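Local structure of acidocalcisomal pyrophosphatase (Trypanosoma brucei brucei, 5C5V) at residues P3-K6 against K7-R11; A15-V18 against T19-G22; T231-K234 against V235-S239; N328-H331 against N332-V336. The protein probably hydrolyses inorganic pyrophosphate to phosphate in a magnesium-dependent reaction. All coordinates share one frame; numbering follows the deposited sequence.

Contact 1 of 4, residues P3-K6 against K7-R11; sequences PMIK and KIMSR
The first helix of the chain, 3-14, sets Ile5 against Met9 one turn apart, and the two segments are its opening turns. Ile5 CG2 touches Met9 CG at 4.3 Å. The methionine is brought there by CG lying beside its own backbone N (chi1 -64°), which also lays CG 3.2 Å from Ile5 O; further bends at chi2 and chi3 then carry its sulfur and methyl off the first turn. Four backbone bonds step along the axis: Lys7 N to Pro3 O, Ile8 N to Met4 O at 3.2 Å, Met9 N to Ile5 O at 3.0 Å, and Ser10 N to Lys6 O. Followed by the loop 15-22 and helix 26-36, this helix is consistent with the entering helix of an EF-hand. Its apolar side faces two neighbours: Ile5 and Ile8 lie on Phe80 and Val83 of helix 73-87, respectively, while Met9 also reaches Phe64 and Trp68 of helix 61-69. Lys7 leaves by another side, its CG 3.4 Å from Pro3 O and its ammonium end bent away. Arg11 folds back so that Lys7 O stands 3.9 Å above the plane of its guanidinium, over the centre, while NH1 of the same group makes a salt bridge with Glu119.

Contact 2 of 4, residues A15-V18 against T19-G22; sequences AFDV and THLG
The Asp17 carboxylate reaches past the turn to the backbone of Leu21 and Gly22 and crosses the leucine side chain, with OD1 3.3 Å from Leu21 CB. Each oxygen takes one N-H. Asp17 OD1 receives Leu21 N at 2.7 Å on its syn lone pair, although the bond is bent to 137° at the hydrogen. Asp17 OD2 receives Gly22 N at 2.9 Å, also from the syn side but 33° out of the carboxylate plane. CG is swung opposite the backbone N (chi1 174°); this turns the acid toward the N-H groups just after the turn, and the two bonds together limit its rotation. A type I beta turn runs from Asp17 to His20, closed by His20 N to Asp17 O at 3.0 Å. An aspartate at the start and a glycine five residues later, between helix 3-14 and helix 26-36, are consistent with the opening half of an EF-hand loop, in which the first acid commonly bonds to backbone N-H groups of the loop. Gly22 holds a positive phi, a conformation that glycine adopts readily. The imidazole of His20 is hydrogen-bonded through NE2 to Asp324 of the second subunit. Val18 packs on Met329 of that same subunit, while Phe16 packs on Val32 on helix 26-36 of its own chain.

Contact 3 of 4, residues T231-K234 against V235-S239; sequences TQFK and VGQVS
The chain runs extended through 231-234, reverses in a type II beta turn from Lys234 to Gln237, and enters strand 238-251 at Val238. The turn closes through Gln237 N to Lys234 O at 3.1 Å. Gly236 takes the third place, where its positive phi suits this turn type. A second bond runs the other way, from Lys234 N to the side-chain oxygen Gln237 OE1, at 2.8 Å and almost straight at 173°. The glutamine reaches it fully extended, with CG opposite its backbone N (chi1 174°). Its stem crosses Phe233 at about a right angle, OE1 lying 3.5 Å from Phe233 CB, with amide and ring planes 46° apart. At the far end of the ring stands Ser239, whose OG lies 3.5 Å from Phe233 CE2; that hydroxyl sits between its backbone N and carbonyl carbon. Thr231 O sits 3.9 Å above one face of the same ring, toward its rim. Phe233 also packs on Phe154 and Cys156 of strand 152-156, which pairs with strand 238-251 in the central sheet. Lys234 N and O are thus both engaged by Gln237, and the bond to OE1 fixes which way the amide is turned, whereas the hydroxyl of Ser239 is buried beside the aromatic ring without a polar partner in the model.

Contact 4 of 4, residues N328-H331 against N332-V336; sequences NMWH and NLLKV
Trp330 and Leu334 lie side by side and point the same way along the last turns of helix 316-336. Leu334 CB stands 4.1 Å above one face of the indole, toward its rim, and Leu334 CD2 closes to 3.4 Å from Trp330 CZ2. The indole is swung opposite its backbone N (chi1 168°), which carries the six-membered ring forward over the next turn. There CH2 of Trp330 meets Lys335 CE at 3.9 Å, the lysine crossing obliquely. The rings of Trp330 and His331 are turned steeply against each other: Trp330 CZ3 sits 3.7 Å above the centre of the imidazole, whose NE2 in turn lies in the indole plane at its edge. Lys335 bends at chi2 and passes along the histidine's edge, with CG 3.7 Å from His331 ND1. Behind these side chains the helix widens. His331 O accepts from Lys335 N at 2.9 Å and also from Val336 N at 3.3 Å, the second bond lying in the carbonyl plane and making a pi-type turn. Trp330 NE1 is hydrogen-bonded to His130, and the indole also meets the ring of Trp129. The second subunit also packs here: its Phe87 meets the His331 ring, its Ala15 packs on Asn332 and its Phe16 on Val336. The last turns of the helix are thus tied to helix 128-131 through the Trp330 indole N-H, while His331 ND1 is buried against the aliphatic part of Lys335 and has no polar partner in the model, an environment that probably disfavours an added charge on the ring.

Overall arrangement
Contacts 1 and 2 are consecutive, a helix and the loop that follows it, with centres 15 Å apart in the N-terminal helical part. Contacts 3 and 4 belong to the pyrophosphatase part, 27 Å apart between centres. Within one chain the centres of contacts 2 and 4 are 49 Å apart, yet the assembly joins them: Ala15, Phe16, Val18 and His20 of one subunit lie on the end of helix 316-336 of another. Phe87, which packs on Ile8 of contact 1, also reaches that helix in the second subunit. Neither later contact lines the pocket: the Val235 side chain is about 13 Å from bound imidodiphosphate, and that of Met329 about 12 Å from a magnesium ion.

Contact 1 of 4, residues P3-K6 against K7-R11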
# COMPACT_ATOMS: atom_id res chain seq x y z
N PRO A 3 -4.39 16.79 41.69
CA PRO A 3 -4.80 15.82 40.65
C PRO A 3 -3.67 14.98 40.09
O PRO A 3 -3.90 13.84 39.69
CB PRO A 3 -5.38 16.72 39.54
CG PRO A 3 -4.87 18.10 39.84
CD PRO A 3 -4.78 18.16 41.34
N MET A 4 -2.46 15.52 40.07
CA MET A 4 -1.29 14.76 39.67
C MET A 4 -0.96 13.67 40.68
O MET A 4 -0.57 12.56 40.31
CB MET A 4 -0.08 15.67 39.52
CG MET A 4 1.19 14.89 39.31
SD MET A 4 2.66 15.90 39.53
CE MET A 4 2.88 15.75 41.29
N ILE A 5 -1.11 13.98 41.96
CA ILE A 5 -0.85 13.01 43.00
C ILE A 5 -1.93 11.94 42.99
O ILE A 5 -1.66 10.77 43.25
CB ILE A 5 -0.80 13.66 44.39
CG1 ILE A 5 0.22 14.80 44.41
CG2 ILE A 5 -0.50 12.61 45.46
CD1 ILE A 5 1.65 14.36 44.17
N LYS A 6 -3.15 12.34 42.68
CA LYS A 6 -4.26 11.41 42.63
C LYS A 6 -4.06 10.34 41.54
O LYS A 6 -4.40 9.17 41.74
CB LYS A 6 -5.58 12.16 42.41
CG LYS A 6 -6.79 11.25 42.44
CD LYS A 6 -8.07 12.04 42.32
CE LYS A 6 -9.26 11.17 42.66
NZ LYS A 6 -10.54 11.92 42.66
N LYS A 7 -3.51 10.74 40.41
CA LYS A 7 -3.27 9.80 39.31
C LYS A 7 -2.14 8.84 39.64
O LYS A 7 -2.23 7.64 39.36
CB LYS A 7 -2.96 10.56 38.02
CG LYS A 7 -4.16 11.32 37.47
CD LYS A 7 -3.94 11.74 36.03
CE LYS A 7 -5.07 12.65 35.56
NZ LYS A 7 -6.30 11.86 35.19
N ILE A 8 -1.10 9.36 40.27
CA ILE A 8 -0.03 8.52 40.78
C ILE A 8 -0.58 7.45 41.72
O ILE A 8 -0.23 6.27 41.61
CB ILE A 8 1.04 9.35 41.52
CG1 ILE A 8 1.80 10.24 40.53
CG2 ILE A 8 1.99 8.46 42.29
CD1 ILE A 8 2.85 11.11 41.13
N MET A 9 -1.47 7.85 42.63
CA MET A 9 -2.03 6.92 43.60
C MET A 9 -3.01 5.96 42.94
O MET A 9 -3.20 4.84 43.40
CB MET A 9 -2.72 7.67 44.74
CG MET A 9 -1.80 8.52 45.57
SD MET A 9 -0.44 7.60 46.32
CE MET A 9 -1.28 6.69 47.61
N SER A 10 -3.63 6.43 41.87
CA SER A 10 -4.54 5.59 41.10
C SER A 10 -3.80 4.47 40.36
O SER A 10 -4.28 3.34 40.30
CB SER A 10 -5.32 6.45 40.12
OG SER A 10 -6.34 5.69 39.52
N ARG A 11 -2.63 4.77 39.82
CA ARG A 11 -1.79 3.74 39.21
C ARG A 11 -1.20 2.81 40.29
O ARG A 11 -1.07 1.60 40.09
CB ARG A 11 -0.67 4.36 38.38
CG ARG A 11 -1.16 5.02 37.10
CD ARG A 11 -0.01 5.44 36.19
NE ARG A 11 0.80 6.48 36.80
CZ ARG A 11 0.57 7.78 36.65
NH1 ARG A 11 -0.43 8.19 35.88
NH2 ARG A 11 1.36 8.67 37.24

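Contact 2 of 4, residues A15-V18 against T19-G22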
# COMPACT_ATOMS: atom_id res chain seq x y z
N ALA A 15 -1.87 -1.46 40.84
CA ALA A 15 -0.86 -2.49 41.03
C ALA A 15 -1.25 -3.44 42.16
O ALA A 15 -0.61 -4.47 42.36
CB ALA A 15 0.49 -1.87 41.29
N PHE A 16 -2.31 -3.09 42.88
CA PHE A 16 -2.81 -3.96 43.95
C PHE A 16 -4.22 -4.45 43.65
O PHE A 16 -4.80 -5.19 44.43
CB PHE A 16 -2.77 -3.24 45.31
CG PHE A 16 -1.38 -2.94 45.79
CD1 PHE A 16 -0.66 -3.88 46.51
CD2 PHE A 16 -0.79 -1.72 45.51
CE1 PHE A 16 0.62 -3.61 46.93
CE2 PHE A 16 0.49 -1.44 45.94
CZ PHE A 16 1.20 -2.39 46.66
N ASP A 17 -4.77 -3.97 42.55
CA ASP A 17 -6.03 -4.46 41.98
C ASP A 17 -5.85 -4.62 40.45
O ASP A 17 -6.48 -3.93 39.65
CB ASP A 17 -7.16 -3.49 42.32
CG ASP A 17 -8.47 -3.86 41.64
OD1 ASP A 17 -8.74 -5.08 41.53
OD2 ASP A 17 -9.20 -2.94 41.19
N VAL A 18 -4.97 -5.54 40.06
CA VAL A 18 -4.45 -5.64 38.68
C VAL A 18 -5.54 -6.01 37.67
O VAL A 18 -5.49 -5.68 36.48
CB VAL A 18 -3.31 -6.68 38.62
CG1 VAL A 18 -2.13 -6.22 39.46
CG2 VAL A 18 -3.81 -8.04 39.11
N THR A 19 -6.53 -6.69 38.21
CA THR A 19 -7.64 -7.22 37.47
C THR A 19 -8.87 -6.30 37.50
O THR A 19 -9.93 -6.65 36.97
CB THR A 19 -7.93 -8.62 38.03
OG1 THR A 19 -7.40 -9.59 37.13
CG2 THR A 19 -9.39 -8.87 38.36
N HIS A 20 -8.71 -5.12 38.10
CA HIS A 20 -9.77 -4.12 38.21
C HIS A 20 -11.05 -4.66 38.86
O HIS A 20 -12.14 -4.48 38.34
CB HIS A 20 -10.11 -3.54 36.84
CG HIS A 20 -8.98 -2.76 36.23
ND1 HIS A 20 -8.12 -1.98 36.98
CD2 HIS A 20 -8.55 -2.66 34.95
CE1 HIS A 20 -7.22 -1.42 36.19
NE2 HIS A 20 -7.46 -1.82 34.95
N LEU A 21 -10.90 -5.35 39.99
CA LEU A 21 -12.05 -5.71 40.80
C LEU A 21 -12.81 -4.46 41.27
O LEU A 21 -14.00 -4.54 41.60
CB LEU A 21 -11.63 -6.51 42.03
CG LEU A 21 -10.93 -7.83 41.74
CD1 LEU A 21 -10.55 -8.54 43.05
CD2 LEU A 21 -11.77 -8.72 40.83
N GLY A 22 -12.10 -3.34 41.38
CA GLY A 22 -12.66 -2.11 41.88
C GLY A 22 -12.40 -1.89 43.37
O GLY A 22 -12.74 -0.84 43.91

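Contact 3 of 4, residues T231-K234 against V235-S239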
# COMPACT_ATOMS: atom_id res chain seq x y z
N THR A 231 -3.98 11.54 1.65
CA THR A 231 -5.00 11.89 2.64
C THR A 231 -5.11 13.41 2.82
O THR A 231 -4.10 14.09 2.99
CB THR A 231 -4.70 11.28 4.02
OG1 THR A 231 -4.40 9.89 3.89
CG2 THR A 231 -5.89 11.45 4.95
N GLN A 232 -6.34 13.93 2.77
CA GLN A 232 -6.60 15.33 3.05
C GLN A 232 -6.58 15.58 4.55
O GLN A 232 -7.25 14.86 5.30
CB GLN A 232 -7.95 15.75 2.48
CG GLN A 232 -8.29 17.20 2.70
CD GLN A 232 -9.76 17.48 2.54
OE1 GLN A 232 -10.59 16.90 3.23
NE2 GLN A 232 -10.10 18.38 1.61
N PHE A 233 -5.86 16.60 4.99
CA PHE A 233 -5.81 16.95 6.42
C PHE A 233 -6.84 18.02 6.75
O PHE A 233 -7.39 18.67 5.85
CB PHE A 233 -4.43 17.44 6.81
CG PHE A 233 -3.35 16.40 6.69
CD1 PHE A 233 -3.64 15.05 6.83
CD2 PHE A 233 -2.04 16.76 6.47
CE1 PHE A 233 -2.64 14.08 6.73
CE2 PHE A 233 -1.04 15.81 6.38
CZ PHE A 233 -1.35 14.47 6.51
N LYS A 234 -7.13 18.18 8.04
CA LYS A 234 -7.93 19.29 8.53
C LYS A 234 -7.09 20.56 8.67
O LYS A 234 -5.87 20.49 8.83
CB LYS A 234 -8.57 18.94 9.88
CG LYS A 234 -9.91 18.25 9.79
CD LYS A 234 -9.89 17.06 8.86
CE LYS A 234 -11.29 16.41 8.74
NZ LYS A 234 -11.38 15.35 7.67
N VAL A 235 -7.73 21.72 8.62
CA VAL A 235 -7.02 22.97 8.90
C VAL A 235 -6.47 22.96 10.31
O VAL A 235 -7.20 22.69 11.27
CB VAL A 235 -7.92 24.20 8.72
CG1 VAL A 235 -7.20 25.46 9.24
CG2 VAL A 235 -8.32 24.36 7.26
N GLY A 236 -5.17 23.21 10.43
CA GLY A 236 -4.53 23.24 11.74
C GLY A 236 -4.06 21.88 12.23
O GLY A 236 -3.40 21.80 13.27
N GLN A 237 -4.43 20.82 11.52
CA GLN A 237 -4.02 19.47 11.90
C GLN A 237 -2.49 19.33 11.85
O GLN A 237 -1.84 19.83 10.94
CB GLN A 237 -4.68 18.43 10.98
CG GLN A 237 -4.18 17.01 11.22
CD GLN A 237 -4.98 15.96 10.46
OE1 GLN A 237 -5.97 16.26 9.78
NE2 GLN A 237 -4.57 14.70 10.59
N VAL A 238 -1.93 18.66 12.85
CA VAL A 238 -0.48 18.47 12.93
C VAL A 238 -0.16 16.99 12.82
O VAL A 238 -0.75 16.18 13.52
CB VAL A 238 0.09 19.02 14.28
CG1 VAL A 238 1.61 18.87 14.31
CG2 VAL A 238 -0.33 20.47 14.50
N SER A 239 0.77 16.62 11.96
CA SER A 239 1.08 15.21 11.85
C SER A 239 2.51 14.97 11.43
O SER A 239 3.17 15.85 10.89
CB SER A 239 0.13 14.53 10.88
OG SER A 239 0.21 15.16 9.61

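Contact 4 of 4, residues N328-H331 against N332-V336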
# COMPACT_ATOMS: atom_id res chain seq x y z
N ASN A 328 17.84 27.06 13.70
CA ASN A 328 18.81 27.93 14.33
C ASN A 328 18.36 29.38 14.30
O ASN A 328 18.45 30.09 15.30
CB ASN A 328 20.17 27.80 13.65
CG ASN A 328 20.80 26.47 13.89
OD1 ASN A 328 20.50 25.81 14.88
ND2 ASN A 328 21.66 26.04 12.99
N MET A 329 17.88 29.81 13.13
CA MET A 329 17.38 31.17 12.95
C MET A 329 16.20 31.41 13.88
O MET A 329 16.06 32.50 14.45
CB MET A 329 16.96 31.41 11.49
CG MET A 329 18.07 31.30 10.46
SD MET A 329 17.43 31.11 8.75
CE MET A 329 18.95 30.78 7.88
N TRP A 330 15.34 30.40 14.00
CA TRP A 330 14.20 30.48 14.91
C TRP A 330 14.68 30.57 16.37
O TRP A 330 14.09 31.28 17.16
CB TRP A 330 13.25 29.29 14.73
CG TRP A 330 12.22 29.17 15.84
CD1 TRP A 330 11.03 29.83 15.93
CD2 TRP A 330 12.32 28.38 17.03
NE1 TRP A 330 10.38 29.49 17.10
CE2 TRP A 330 11.15 28.59 17.78
CE3 TRP A 330 13.28 27.48 17.51
CZ2 TRP A 330 10.91 27.95 19.00
CZ3 TRP A 330 13.03 26.84 18.73
CH2 TRP A 330 11.86 27.08 19.45
N HIS A 331 15.74 29.84 16.71
CA HIS A 331 16.32 29.91 18.05
C HIS A 331 16.80 31.33 18.31
O HIS A 331 16.59 31.87 19.39
CB HIS A 331 17.50 28.93 18.23
CG HIS A 331 17.09 27.54 18.63
ND1 HIS A 331 16.67 27.21 19.90
CD2 HIS A 331 17.04 26.39 17.91
CE1 HIS A 331 16.38 25.93 19.95
NE2 HIS A 331 16.60 25.41 18.76
N ASN A 332 17.44 31.93 17.31
CA ASN A 332 17.94 33.29 17.45
C ASN A 332 16.80 34.28 17.60
O ASN A 332 16.89 35.26 18.36
CB ASN A 332 18.83 33.69 16.27
CG ASN A 332 19.51 35.04 16.47
OD1 ASN A 332 19.09 36.06 15.91
ND2 ASN A 332 20.56 35.06 17.28
N LEU A 333 15.71 34.03 16.88
CA LEU A 333 14.57 34.93 16.93
C LEU A 333 13.89 34.90 18.30
O LEU A 333 13.69 35.95 18.93
CB LEU A 333 13.57 34.56 15.83
CG LEU A 333 12.25 35.33 15.87
CD1 LEU A 333 12.41 36.71 15.25
CD2 LEU A 333 11.15 34.55 15.17
N LEU A 334 13.54 33.70 18.76
CA LEU A 334 12.73 33.54 19.96
C LEU A 334 13.55 33.55 21.25
O LEU A 334 13.25 34.31 22.17
CB LEU A 334 11.90 32.25 19.90
CG LEU A 334 10.99 31.99 21.11
CD1 LEU A 334 9.95 33.09 21.30
CD2 LEU A 334 10.29 30.65 20.99
N LYS A 335 14.56 32.68 21.32
CA LYS A 335 15.36 32.52 22.53
C LYS A 335 16.28 33.72 22.77
O LYS A 335 16.25 34.32 23.83
CB LYS A 335 16.21 31.25 22.46
CG LYS A 335 15.46 30.02 21.99
CD LYS A 335 14.33 29.67 22.92
CE LYS A 335 13.76 28.30 22.60
NZ LYS A 335 12.61 27.95 23.48
N VAL A 336 17.08 34.06 21.77
CA VAL A 336 18.04 35.15 21.90
C VAL A 336 17.40 36.54 21.84
O VAL A 336 17.66 37.38 22.69
CB VAL A 336 19.12 35.06 20.81
CG1 VAL A 336 20.12 36.21 20.94
CG2 VAL A 336 19.83 33.73 20.88